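Putative PLP-dependent aminotransferase (Bacillus cereus ATCC 10987, PDB 3JU7) probably acts as a pyridoxal-phosphate-dependent transaminase of the DegT/DnrJ/EryC1/StrS family. Local coordinates at residues 131-136 and 154-159. Numbering follows the deposited sequence.
Sequences AIVVPY and KGVPVV
Val-133 joins the two segments through both of its backbone polar groups. Its N donates to Pro-157 O at 3.0 Å, and its O accepts from Val-159 N at 3.1 Å, both bonds being nearly straight. These two bonds flank Val-158 and make the single parallel bridge between Val-133 and Val-158. CA-H...O contacts reinforce the pairing: Val-158 CA lies 3.2 Å from Val-133 O, which thus receives a second, weaker donor, and Val-134 CA approaches Val-159 O.

Apolar contacts cover both faces of the bridge. On one, Ile-132 has CG1 anti to its backbone N (chi1 -160°), which lays this branch over the Pro-157 carbonyl and brings CD1 to 3.9 Å from Val-159 CG2, the two side chains meeting at a slant. Helix 62-73 covers this face, with Ile-70 against Ile-132 and Leu-66 and Ala-69 against Val-159. On the other, Val-133 CG2 meets Val-156 CG1 at 3.7 Å, while the side chains of Pro-135 and Val-158 cross at about a right angle, Pro-135 CD lying 3.6 Å from Val-158 CG1. Tyr-148 of helix 146-153 touches Val-133, Pro-135 and Val-158 here.

Gly-155, with positive phi, is the C-prime residue of the Schellman motif ending that helix, and the chain then turns back beside strand 130-133. Backbone bonds to Tyr-80 and Leu-82 tie this strand to strand 80-84 as well. Strand 130-133, helix 146-153 and the chain entering strand 159-161 thus form a beta-alpha-beta crossover, the parallel alpha/beta unit characteristic of the large domain of fold-type I PLP enzymes.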
ATOM      1  N   ALA A 131      -1.487 -20.066 -14.086  1.00 23.29           N
ATOM      2  CA  ALA A 131      -1.226 -19.886 -12.674  1.00 22.94           C
ATOM      3  C   ALA A 131      -2.484 -19.412 -11.965  1.00 22.30           C
ATOM      4  O   ALA A 131      -2.691 -19.730 -10.788  1.00 20.94           O
ATOM      5  CB  ALA A 131      -0.111 -18.885 -12.437  1.00 20.63           C
ATOM      6  N   ILE A 132      -3.282 -18.619 -12.673  1.00 23.24           N
ATOM      7  CA  ILE A 132      -4.465 -17.983 -12.086  1.00 24.03           C
ATOM      8  C   ILE A 132      -5.361 -17.359 -13.157  1.00 22.27           C
ATOM      9  O   ILE A 132      -4.922 -17.055 -14.265  1.00 21.70           O
ATOM     10  CB  ILE A 132      -4.033 -16.917 -11.035  1.00 25.10           C
ATOM     11  CG1 ILE A 132      -5.179 -16.581 -10.066  1.00 26.11           C
ATOM     12  CG2 ILE A 132      -3.357 -15.716 -11.704  1.00 16.44           C
ATOM     13  CD1 ILE A 132      -4.703 -15.977  -8.769  1.00 19.81           C
ATOM     14  N   VAL A 133      -6.626 -17.207 -12.817  1.00 20.98           N
ATOM     15  CA  VAL A 133      -7.595 -16.541 -13.649  1.00 20.28           C
ATOM     16  C   VAL A 133      -8.125 -15.336 -12.866  1.00 21.74           C
ATOM     17  O   VAL A 133      -8.525 -15.467 -11.704  1.00 20.65           O
ATOM     18  CB  VAL A 133      -8.765 -17.504 -14.024  1.00 21.88           C
ATOM     19  CG1 VAL A 133      -9.889 -16.741 -14.677  1.00 13.84           C
ATOM     20  CG2 VAL A 133      -8.247 -18.680 -14.915  1.00 12.67           C
ATOM     21  N   VAL A 134      -8.144 -14.173 -13.509  1.00 21.50           N
ATOM     22  CA  VAL A 134      -8.499 -12.925 -12.839  1.00 21.67           C
ATOM     23  C   VAL A 134      -9.518 -12.186 -13.708  1.00 21.94           C
ATOM     24  O   VAL A 134      -9.154 -11.336 -14.527  1.00 20.06           O
ATOM     25  CB  VAL A 134      -7.236 -12.071 -12.582  1.00 20.71           C
ATOM     26  CG1 VAL A 134      -7.549 -10.803 -11.742  1.00 18.13           C
ATOM     27  CG2 VAL A 134      -6.161 -12.925 -11.909  1.00 14.46           C
ATOM     28  N   PRO A 135     -10.800 -12.526 -13.552  1.00 21.77           N
ATOM     29  CA  PRO A 135     -11.812 -11.782 -14.296  1.00 24.67           C
ATOM     30  C   PRO A 135     -12.068 -10.424 -13.652  1.00 25.19           C
ATOM     31  O   PRO A 135     -11.789 -10.221 -12.443  1.00 26.82           O
ATOM     32  CB  PRO A 135     -13.057 -12.679 -14.201  1.00 24.52           C
ATOM     33  CG  PRO A 135     -12.864 -13.432 -12.956  1.00 24.54           C
ATOM     34  CD  PRO A 135     -11.402 -13.579 -12.711  1.00 23.18           C
ATOM     35  N   TYR A 136     -12.561  -9.498 -14.471  1.00 24.14           N
ATOM     36  CA  TYR A 136     -13.005  -8.178 -13.991  1.00 22.84           C
ATOM     37  C   TYR A 136     -14.523  -8.011 -14.137  1.00 22.25           C
ATOM     38  O   TYR A 136     -15.068  -8.223 -15.202  1.00 20.02           O
ATOM     39  CB  TYR A 136     -12.255  -7.126 -14.774  1.00 22.81           C
ATOM     40  CG  TYR A 136     -12.785  -5.726 -14.688  1.00 24.25           C
ATOM     41  CD1 TYR A 136     -13.146  -5.164 -13.484  1.00 25.98           C
ATOM     42  CD2 TYR A 136     -12.862  -4.938 -15.825  1.00 20.77           C
ATOM     43  CE1 TYR A 136     -13.618  -3.851 -13.425  1.00 24.37           C
ATOM     44  CE2 TYR A 136     -13.332  -3.631 -15.768  1.00 24.12           C
ATOM     45  CZ  TYR A 136     -13.714  -3.091 -14.577  1.00 25.85           C
ATOM     46  OH  TYR A 136     -14.215  -1.786 -14.541  1.00 30.79           O
ATOM     47  N   LYS A 154     -12.467 -27.166  -9.820  1.00 33.03           N
ATOM     48  CA  LYS A 154     -11.514 -27.944 -10.640  1.00 31.24           C
ATOM     49  C   LYS A 154     -10.026 -27.685 -10.305  1.00 31.06           C
ATOM     50  O   LYS A 154      -9.144 -28.134 -11.041  1.00 31.72           O
ATOM     51  CB  LYS A 154     -11.698 -27.630 -12.146  1.00 30.07           C
ATOM     52  CG  LYS A 154     -12.894 -28.325 -12.853  1.00 33.89           C
ATOM     53  CD  LYS A 154     -12.932 -28.107 -14.395  1.00 28.46           C
ATOM     54  N   GLY A 155      -9.740 -26.915  -9.259  1.00 29.28           N
ATOM     55  CA  GLY A 155      -8.363 -26.555  -8.940  1.00 27.67           C
ATOM     56  C   GLY A 155      -7.748 -25.407  -9.726  1.00 28.73           C
ATOM     57  O   GLY A 155      -6.531 -25.194  -9.645  1.00 28.91           O
ATOM     58  N   VAL A 156      -8.554 -24.653 -10.483  1.00 26.99           N
ATOM     59  CA  VAL A 156      -8.042 -23.417 -11.109  1.00 27.00           C
ATOM     60  C   VAL A 156      -8.442 -22.182 -10.265  1.00 27.04           C
ATOM     61  O   VAL A 156      -9.634 -21.842 -10.170  1.00 26.76           O
ATOM     62  CB  VAL A 156      -8.546 -23.254 -12.555  1.00 25.47           C
ATOM     63  CG1 VAL A 156      -8.168 -21.908 -13.088  1.00 23.81           C
ATOM     64  CG2 VAL A 156      -7.988 -24.362 -13.448  1.00 20.14           C
ATOM     65  N   PRO A 157      -7.452 -21.513  -9.651  1.00 25.28           N
ATOM     66  CA  PRO A 157      -7.722 -20.382  -8.775  1.00 24.22           C
ATOM     67  C   PRO A 157      -8.235 -19.135  -9.495  1.00 21.74           C
ATOM     68  O   PRO A 157      -7.720 -18.758 -10.532  1.00 21.00           O
ATOM     69  CB  PRO A 157      -6.341 -20.076  -8.127  1.00 25.03           C
ATOM     70  CG  PRO A 157      -5.356 -20.711  -8.945  1.00 24.99           C
ATOM     71  CD  PRO A 157      -6.015 -21.838  -9.696  1.00 25.80           C
ATOM     72  N   VAL A 158      -9.229 -18.490  -8.893  1.00 20.28           N
ATOM     73  CA  VAL A 158      -9.839 -17.283  -9.434  1.00 19.70           C
ATOM     74  C   VAL A 158      -9.862 -16.180  -8.386  1.00 20.89           C
ATOM     75  O   VAL A 158     -10.265 -16.395  -7.240  1.00 20.71           O
ATOM     76  CB  VAL A 158     -11.279 -17.537  -9.824  1.00 20.33           C
ATOM     77  CG1 VAL A 158     -11.906 -16.232 -10.309  1.00 15.58           C
ATOM     78  CG2 VAL A 158     -11.369 -18.731 -10.807  1.00 16.35           C
ATOM     79  N   VAL A 159      -9.375 -15.014  -8.781  1.00 22.07           N
ATOM     80  CA  VAL A 159      -9.429 -13.832  -7.973  1.00 20.23           C
ATOM     81  C   VAL A 159     -10.131 -12.833  -8.867  1.00 21.81           C
ATOM     82  O   VAL A 159      -9.628 -12.463  -9.976  1.00 21.67           O
ATOM     83  CB  VAL A 159      -8.035 -13.304  -7.567  1.00 23.42           C
ATOM     84  CG1 VAL A 159      -8.172 -11.884  -7.034  1.00 17.21           C
ATOM     85  CG2 VAL A 159      -7.339 -14.232  -6.539  1.00 19.04           C
TER